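Local coordinates for protein yesU (Bacillus subtilis, PDB 1OQ1), which is of unknown function but has a galectin-like, concanavalin-type beta-sandwich fold, which would be consistent with, though it does not prove, carbohydrate binding, at residues P56-D61 and G89-D94; R98-T103 and G110-L115. One frame throughout, in Å; residues are numbered along the deposited sequence.

Contact 1 (P56-D61 and G89-D94)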
ATOM      1  N   PRO A  56       8.497  -6.598  -7.135  1.00 11.25           N
ATOM      2  CA  PRO A  56       9.464  -7.617  -6.707  1.00 11.80           C
ATOM      3  C   PRO A  56      10.677  -7.171  -5.893  1.00 12.14           C
ATOM      4  O   PRO A  56      11.347  -8.003  -5.277  1.00 12.73           O
ATOM      5  CB  PRO A  56       9.880  -8.252  -8.028  1.00 12.95           C
ATOM      6  CG  PRO A  56       9.920  -7.059  -8.943  1.00 14.05           C
ATOM      7  CD  PRO A  56       8.645  -6.296  -8.571  1.00 12.50           C
ATOM      8  N   GLU A  57      10.959  -5.873  -5.893  1.00 11.58           N
ATOM      9  CA  GLU A  57      12.122  -5.333  -5.189  1.00 14.07           C
ATOM     10  C   GLU A  57      12.018  -5.254  -3.674  1.00 12.71           C
ATOM     11  O   GLU A  57      10.985  -4.873  -3.130  1.00 12.79           O
ATOM     12  CB  GLU A  57      12.438  -3.931  -5.718  1.00 16.53           C
ATOM     13  CG  GLU A  57      12.580  -3.863  -7.221  1.00 24.64           C
ATOM     14  CD  GLU A  57      13.790  -4.619  -7.715  1.00 28.41           C
ATOM     15  OE1 GLU A  57      13.777  -5.060  -8.883  1.00 32.56           O
ATOM     16  OE2 GLU A  57      14.758  -4.762  -6.935  1.00 30.95           O
ATOM     17  N   THR A  58      13.098  -5.617  -2.992  1.00 11.76           N
ATOM     18  CA  THR A  58      13.128  -5.513  -1.541  1.00 11.29           C
ATOM     19  C   THR A  58      13.645  -4.110  -1.258  1.00 11.55           C
ATOM     20  O   THR A  58      14.741  -3.746  -1.698  1.00 11.58           O
ATOM     21  CB  THR A  58      14.100  -6.520  -0.894  1.00 10.62           C
ATOM     22  OG1 THR A  58      13.632  -7.854  -1.113  1.00 12.22           O
ATOM     23  CG2 THR A  58      14.204  -6.266   0.607  1.00 11.73           C
ATOM     24  N   PHE A  59      12.857  -3.311  -0.549  1.00  8.80           N
ATOM     25  CA  PHE A  59      13.292  -1.964  -0.220  1.00  7.35           C
ATOM     26  C   PHE A  59      13.819  -1.906   1.203  1.00  7.94           C
ATOM     27  O   PHE A  59      13.390  -2.664   2.071  1.00  7.74           O
ATOM     28  CB  PHE A  59      12.138  -0.975  -0.402  1.00  7.80           C
ATOM     29  CG  PHE A  59      11.634  -0.898  -1.815  1.00  8.23           C
ATOM     30  CD1 PHE A  59      10.465  -1.550  -2.188  1.00  7.53           C
ATOM     31  CD2 PHE A  59      12.357  -0.205  -2.782  1.00  8.96           C
ATOM     32  CE1 PHE A  59      10.017  -1.515  -3.506  1.00  9.29           C
ATOM     33  CE2 PHE A  59      11.919  -0.165  -4.103  1.00 10.03           C
ATOM     34  CZ  PHE A  59      10.744  -0.822  -4.465  1.00  8.84           C
ATOM     35  N   PRO A  60      14.782  -1.015   1.458  1.00  7.33           N
ATOM     36  CA  PRO A  60      15.347  -0.889   2.800  1.00  7.67           C
ATOM     37  C   PRO A  60      14.429  -0.080   3.709  1.00  8.35           C
ATOM     38  O   PRO A  60      13.392   0.432   3.275  1.00  8.37           O
ATOM     39  CB  PRO A  60      16.662  -0.169   2.543  1.00  8.16           C
ATOM     40  CG  PRO A  60      16.278   0.777   1.433  1.00  7.95           C
ATOM     41  CD  PRO A  60      15.477  -0.125   0.509  1.00  8.89           C
ATOM     42  N   ASP A  61      14.808   0.014   4.977  1.00  8.26           N
ATOM     43  CA  ASP A  61      14.050   0.801   5.934  1.00  8.03           C
ATOM     44  C   ASP A  61      14.503   2.238   5.664  1.00  8.56           C
ATOM     45  O   ASP A  61      15.494   2.448   4.964  1.00  9.19           O
ATOM     46  CB  ASP A  61      14.428   0.386   7.356  1.00  7.98           C
ATOM     47  CG  ASP A  61      13.440   0.873   8.396  1.00  9.50           C
ATOM     48  OD1 ASP A  61      12.541   1.677   8.057  1.00  9.27           O
ATOM     49  OD2 ASP A  61      13.574   0.444   9.560  1.00  8.01           O
ATOM     50  N   GLY A  89      12.117 -13.544   8.445  1.00 18.34           N
ATOM     51  CA  GLY A  89      12.995 -12.724   7.631  1.00 18.06           C
ATOM     52  C   GLY A  89      13.183 -13.217   6.211  1.00 16.84           C
ATOM     53  O   GLY A  89      14.025 -12.697   5.483  1.00 17.65           O
ATOM     54  N   GLU A  90      12.404 -14.214   5.802  1.00 15.97           N
ATOM     55  CA  GLU A  90      12.525 -14.743   4.450  1.00 15.77           C
ATOM     56  C   GLU A  90      12.031 -13.751   3.402  1.00 15.94           C
ATOM     57  O   GLU A  90      11.175 -12.900   3.680  1.00 14.40           O
ATOM     58  CB  GLU A  90      11.725 -16.045   4.295  1.00 17.86           C
ATOM     59  CG  GLU A  90      12.006 -17.100   5.347  1.00 18.73           C
ATOM     60  CD  GLU A  90      10.983 -17.092   6.465  1.00 22.01           C
ATOM     61  OE1 GLU A  90      10.667 -15.997   6.979  1.00 20.71           O
ATOM     62  OE2 GLU A  90      10.497 -18.183   6.833  1.00 23.25           O
ATOM     63  N   ASP A  91      12.582 -13.861   2.197  1.00 14.40           N
ATOM     64  CA  ASP A  91      12.162 -13.016   1.089  1.00 14.27           C
ATOM     65  C   ASP A  91      10.687 -13.350   0.897  1.00 13.67           C
ATOM     66  O   ASP A  91      10.306 -14.522   0.915  1.00 13.67           O
ATOM     67  CB  ASP A  91      12.932 -13.378  -0.181  1.00 14.49           C
ATOM     68  CG  ASP A  91      12.528 -12.529  -1.365  1.00 13.98           C
ATOM     69  OD1 ASP A  91      13.027 -11.387  -1.476  1.00 15.01           O
ATOM     70  OD2 ASP A  91      11.702 -12.995  -2.179  1.00 13.31           O
ATOM     71  N   LEU A  92       9.855 -12.336   0.702  1.00 12.93           N
ATOM     72  CA  LEU A  92       8.424 -12.574   0.540  1.00 11.75           C
ATOM     73  C   LEU A  92       8.071 -13.613  -0.524  1.00 13.11           C
ATOM     74  O   LEU A  92       6.985 -14.192  -0.496  1.00 11.87           O
ATOM     75  CB  LEU A  92       7.710 -11.265   0.205  1.00 10.15           C
ATOM     76  CG  LEU A  92       6.219 -11.263   0.532  1.00  9.38           C
ATOM     77  CD1 LEU A  92       6.035 -11.316   2.046  1.00 10.87           C
ATOM     78  CD2 LEU A  92       5.576 -10.014  -0.022  1.00  7.48           C
ATOM     79  N   PHE A  93       8.980 -13.858  -1.461  1.00 14.27           N
ATOM     80  CA  PHE A  93       8.686 -14.817  -2.518  1.00 15.36           C
ATOM     81  C   PHE A  93       9.462 -16.123  -2.414  1.00 15.82           C
ATOM     82  O   PHE A  93       9.502 -16.911  -3.361  1.00 14.78           O
ATOM     83  CB  PHE A  93       8.903 -14.152  -3.876  1.00 16.19           C
ATOM     84  CG  PHE A  93       8.125 -12.876  -4.039  1.00 18.99           C
ATOM     85  CD1 PHE A  93       6.737 -12.875  -3.911  1.00 18.92           C
ATOM     86  CD2 PHE A  93       8.776 -11.669  -4.259  1.00 20.87           C
ATOM     87  CE1 PHE A  93       6.011 -11.688  -3.997  1.00 20.09           C
ATOM     88  CE2 PHE A  93       8.056 -10.474  -4.345  1.00 22.82           C
ATOM     89  CZ  PHE A  93       6.673 -10.487  -4.213  1.00 21.10           C
ATOM     90  N   ASP A  94      10.066 -16.353  -1.252  1.00 16.43           N
ATOM     91  CA  ASP A  94      10.814 -17.582  -1.019  1.00 17.42           C
ATOM     92  C   ASP A  94       9.810 -18.730  -1.088  1.00 18.21           C
ATOM     93  O   ASP A  94       8.729 -18.650  -0.511  1.00 17.73           O
ATOM     94  CB  ASP A  94      11.476 -17.545   0.359  1.00 20.20           C
ATOM     95  CG  ASP A  94      12.398 -18.724   0.598  1.00 23.48           C
ATOM     96  OD1 ASP A  94      11.924 -19.877   0.550  1.00 24.44           O
ATOM     97  OD2 ASP A  94      13.601 -18.496   0.839  1.00 26.79           O
TER
HETATM   98  O   HOH W   1      14.687  -9.987   0.296  1.00 22.96           O

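Contact 2 (R98-T103 and G110-L115)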
ATOM      1  N   ARG A  98       4.026 -20.149   2.647  1.00 16.39           N
ATOM      2  CA  ARG A  98       2.747 -20.632   2.148  1.00 18.53           C
ATOM      3  C   ARG A  98       2.259 -19.794   0.969  1.00 17.73           C
ATOM      4  O   ARG A  98       2.493 -18.585   0.906  1.00 14.26           O
ATOM      5  CB  ARG A  98       1.702 -20.622   3.270  1.00 22.42           C
ATOM      6  CG  ARG A  98       1.986 -21.626   4.382  1.00 27.55           C
ATOM      7  CD  ARG A  98       0.749 -21.903   5.226  1.00 33.21           C
ATOM      8  NE  ARG A  98       0.433 -20.825   6.159  1.00 38.66           N
ATOM      9  CZ  ARG A  98       1.096 -20.591   7.286  1.00 41.05           C
ATOM     10  NH1 ARG A  98       2.121 -21.360   7.629  1.00 42.47           N
ATOM     11  NH2 ARG A  98       0.727 -19.594   8.081  1.00 41.36           N
ATOM     12  N   LYS A  99       1.593 -20.452   0.027  1.00 16.91           N
ATOM     13  CA  LYS A  99       1.061 -19.780  -1.152  1.00 17.51           C
ATOM     14  C   LYS A  99       0.018 -18.755  -0.737  1.00 16.05           C
ATOM     15  O   LYS A  99      -0.719 -18.960   0.226  1.00 15.14           O
ATOM     16  CB  LYS A  99       0.424 -20.800  -2.101  1.00 21.81           C
ATOM     17  CG  LYS A  99       1.401 -21.828  -2.635  1.00 26.52           C
ATOM     18  CD  LYS A  99       0.699 -23.011  -3.291  1.00 30.66           C
ATOM     19  CE  LYS A  99      -0.021 -22.620  -4.563  1.00 33.20           C
ATOM     20  NZ  LYS A  99      -0.570 -23.829  -5.239  1.00 36.72           N
ATOM     21  N   ARG A 100      -0.040 -17.651  -1.470  1.00 14.60           N
ATOM     22  CA  ARG A 100      -0.999 -16.595  -1.187  1.00 14.19           C
ATOM     23  C   ARG A 100      -1.838 -16.366  -2.436  1.00 14.04           C
ATOM     24  O   ARG A 100      -1.334 -16.469  -3.559  1.00 15.92           O
ATOM     25  CB  ARG A 100      -0.261 -15.318  -0.775  1.00 12.23           C
ATOM     26  CG  ARG A 100       0.570 -15.476   0.497  1.00 11.94           C
ATOM     27  CD  ARG A 100       1.231 -14.160   0.862  1.00 12.26           C
ATOM     28  NE  ARG A 100       2.123 -13.726  -0.206  1.00 10.40           N
ATOM     29  CZ  ARG A 100       3.427 -13.969  -0.246  1.00 11.42           C
ATOM     30  NH1 ARG A 100       4.020 -14.637   0.737  1.00 11.15           N
ATOM     31  NH2 ARG A 100       4.137 -13.569  -1.295  1.00 12.53           N
ATOM     32  N   THR A 101      -3.114 -16.053  -2.236  1.00 12.66           N
ATOM     33  CA  THR A 101      -4.046 -15.862  -3.339  1.00 13.89           C
ATOM     34  C   THR A 101      -4.887 -14.591  -3.253  1.00 11.81           C
ATOM     35  O   THR A 101      -5.928 -14.490  -3.899  1.00 10.80           O
ATOM     36  CB  THR A 101      -5.012 -17.055  -3.427  1.00 16.36           C
ATOM     37  OG1 THR A 101      -5.798 -17.118  -2.228  1.00 18.16           O
ATOM     38  CG2 THR A 101      -4.241 -18.354  -3.580  1.00 17.56           C
ATOM     39  N   GLY A 102      -4.440 -13.621  -2.465  1.00 10.63           N
ATOM     40  CA  GLY A 102      -5.192 -12.389  -2.342  1.00 11.69           C
ATOM     41  C   GLY A 102      -6.268 -12.426  -1.271  1.00 10.80           C
ATOM     42  O   GLY A 102      -7.020 -11.462  -1.114  1.00 10.95           O
ATOM     43  N   THR A 103      -6.350 -13.535  -0.540  1.00 11.49           N
ATOM     44  CA  THR A 103      -7.338 -13.682   0.534  1.00 11.14           C
ATOM     45  C   THR A 103      -6.713 -13.050   1.780  1.00  9.81           C
ATOM     46  O   THR A 103      -5.697 -13.525   2.287  1.00  8.77           O
ATOM     47  CB  THR A 103      -7.663 -15.168   0.777  1.00 12.73           C
ATOM     48  OG1 THR A 103      -7.931 -15.801  -0.483  1.00 15.54           O
ATOM     49  CG2 THR A 103      -8.892 -15.306   1.660  1.00 14.11           C
ATOM     50  N   GLY A 110      -0.975 -15.006   8.494  1.00 11.59           N
ATOM     51  CA  GLY A 110      -0.275 -16.074   7.799  1.00 11.53           C
ATOM     52  C   GLY A 110       1.145 -16.229   8.303  1.00 11.27           C
ATOM     53  O   GLY A 110       1.380 -16.187   9.511  1.00 13.18           O
ATOM     54  N   ASP A 111       2.098 -16.410   7.393  1.00 11.56           N
ATOM     55  CA  ASP A 111       3.487 -16.558   7.808  1.00 11.60           C
ATOM     56  C   ASP A 111       4.367 -15.391   7.380  1.00 10.61           C
ATOM     57  O   ASP A 111       5.567 -15.553   7.157  1.00 11.57           O
ATOM     58  CB  ASP A 111       4.080 -17.883   7.296  1.00 13.07           C
ATOM     59  CG  ASP A 111       4.056 -18.000   5.785  1.00 15.12           C
ATOM     60  OD1 ASP A 111       3.755 -17.001   5.102  1.00 15.24           O
ATOM     61  OD2 ASP A 111       4.348 -19.107   5.278  1.00 16.96           O
ATOM     62  N   ILE A 112       3.770 -14.208   7.266  1.00  9.59           N
ATOM     63  CA  ILE A 112       4.532 -13.019   6.893  1.00  9.55           C
ATOM     64  C   ILE A 112       4.224 -11.886   7.860  1.00 10.35           C
ATOM     65  O   ILE A 112       3.240 -11.942   8.599  1.00 10.20           O
ATOM     66  CB  ILE A 112       4.179 -12.512   5.475  1.00 10.39           C
ATOM     67  CG1 ILE A 112       2.719 -12.044   5.432  1.00  8.36           C
ATOM     68  CG2 ILE A 112       4.427 -13.609   4.446  1.00 12.70           C
ATOM     69  CD1 ILE A 112       2.336 -11.330   4.144  1.00 11.00           C
ATOM     70  N   ASN A 113       5.086 -10.872   7.857  1.00  8.76           N
ATOM     71  CA  ASN A 113       4.894  -9.683   8.673  1.00  7.11           C
ATOM     72  C   ASN A 113       4.830  -8.549   7.672  1.00  7.67           C
ATOM     73  O   ASN A 113       5.423  -8.641   6.597  1.00  6.43           O
ATOM     74  CB  ASN A 113       6.076  -9.427   9.607  1.00  8.34           C
ATOM     75  CG  ASN A 113       6.092 -10.350  10.801  1.00  9.40           C
ATOM     76  OD1 ASN A 113       5.044 -10.689  11.351  1.00 10.43           O
ATOM     77  ND2 ASN A 113       7.287 -10.745  11.225  1.00  8.69           N
ATOM     78  N   ALA A 114       4.121  -7.482   8.020  1.00  6.17           N
ATOM     79  CA  ALA A 114       4.016  -6.338   7.131  1.00  6.40           C
ATOM     80  C   ALA A 114       3.140  -5.260   7.728  1.00  6.21           C
ATOM     81  O   ALA A 114       2.297  -5.530   8.581  1.00  6.57           O
ATOM     82  CB  ALA A 114       3.436  -6.769   5.783  1.00  7.95           C
ATOM     83  N   LEU A 115       3.364  -4.035   7.277  1.00  5.84           N
ATOM     84  CA  LEU A 115       2.549  -2.908   7.684  1.00  6.69           C
ATOM     85  C   LEU A 115       1.615  -2.724   6.490  1.00  6.78           C
ATOM     86  O   LEU A 115       2.027  -2.923   5.346  1.00  5.78           O
ATOM     87  CB  LEU A 115       3.416  -1.661   7.885  1.00  6.44           C
ATOM     88  CG  LEU A 115       4.257  -1.670   9.167  1.00  8.22           C
ATOM     89  CD1 LEU A 115       5.333  -0.596   9.115  1.00  9.57           C
ATOM     90  CD2 LEU A 115       3.334  -1.458  10.355  1.00  9.71           C
TER
HETATM   91  O   HOH W   2       3.011 -16.464   2.595  1.00 11.66           O

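Contact 1 (P56-D61 and G89-D94)
Thr58 and Asp91 meet across a small surface contact, part water-bridged and part nonpolar, between two loops of a beta sandwich, one running from strand 51-54 to strand 63-73 and the other leading out of strand 76-86 toward helix 105-108. The two side chains do not bond directly, since Thr58 OG1 and Asp91 OD1 stand 3.6 Å apart. A water bridges them instead, 2.8 Å from Thr58 OG1 and donating to Asp91 OD1 over an equal 2.8 Å. The same two oxygens share a charged partner at the start of strand 199-205: Lys199 NZ is hydrogen-bonded to Thr58 OG1, forms a salt bridge with Asp91 OD1 and also donates to the carbonyl O of Pro56. Lysine and water thus link the polar side of the contact, and the ammonium group would be expected to favour the ionised carboxylate. In this galectin-like fold the strands form the two sheets, and here two inter-strand loops meet at the surface, about 15 Å from the centre of the chain to the centre of the contact. Asp91 is fixed from within its own loop by an Asx turn, OD2 accepting from Phe93 N at 2.9 Å from above the carboxylate plane, 46° out of it. A type I beta turn from Asp91 to Asp94 encloses this bond. With CG anti to the backbone N (chi1 180°), the Asp91 carboxylate can serve both its own turn and the facing loop. Nonpolar packing joins the loops as well: the Phe93 ring reaches Pro56 at an oblique angle, its CE2 4.0 Å from Pro56 CA, while Trp25 packs against the proline and Lys199 against the phenylalanine.

Contact 2 (R98-T103 and G110-L115)
Asp111 OD2 receives the backbone N-H of Arg98 at 2.8 Å through its syn lone pair, in a nearly straight bond (173°). At the other oxygen of the same aspartate, a water 2.7 Å from Asp111 OD1 and 2.8 Å from Arg98 O can donate to either, with more acceptors in reach than it has protons; it accepts from Arg100 NH1 at 2.8 Å. One carboxylate can thereby reach both ends of the Arg98 backbone, directly at N and, where the water donates to both, at O. Asp111 CG sits between its own backbone N and carbonyl carbon (chi1 60°), which turns the acid toward the loop. The Arg98 side chain, bent at chi3, folds back over Asp111 and lays one guanidinium face against Asp111 CB. The long salt bridge from Arg98 NH1 to Asp111 OD2, 3.9 Å, is a matter of charge alone, because the oxygen lies well out of the guanidinium plane and no N-H points at it. Arg98 NH2 goes on to the backbone, 3.4 Å from Gly110 C. Farther along, Arg100 NH1 touches Ile112 CG2 at 3.9 Å, while Arg100 NH2 forms a salt bridge with Glu28 on strand 26-29. Tyr107 of helix 105-108 packs on both Arg100 and Ile112; backbone bonding joins strands 112-122 and 76-86 between Asn113 and Ala85, and continues just beyond their ends between Asp111 and Ile87.

Overall arrangement
From the N terminus, the chain leaves strand 51-54 through residues 56-61, runs out and back along strands 63-73 and 76-86, one in each sheet, and closes contact 1 at residues 89-94. Contact 2 opens only after this, so the two follow in series, neither crossing nor enclosing one another. It closes a much shorter loop, in which helix 105-108 lies between residues 98-103 and 110-115. The centres of contacts 1 and 2 are about 13 Å apart, yet they touch: Arg100 NH2 probably donates to Leu92 O at 3.0 Å, and Leu92 packs on Ile112. Contact 1 joins the long connection after strand 76-86 to the loop between strands 51-54 and 63-73; contact 2 joins it to the start of strand 112-122.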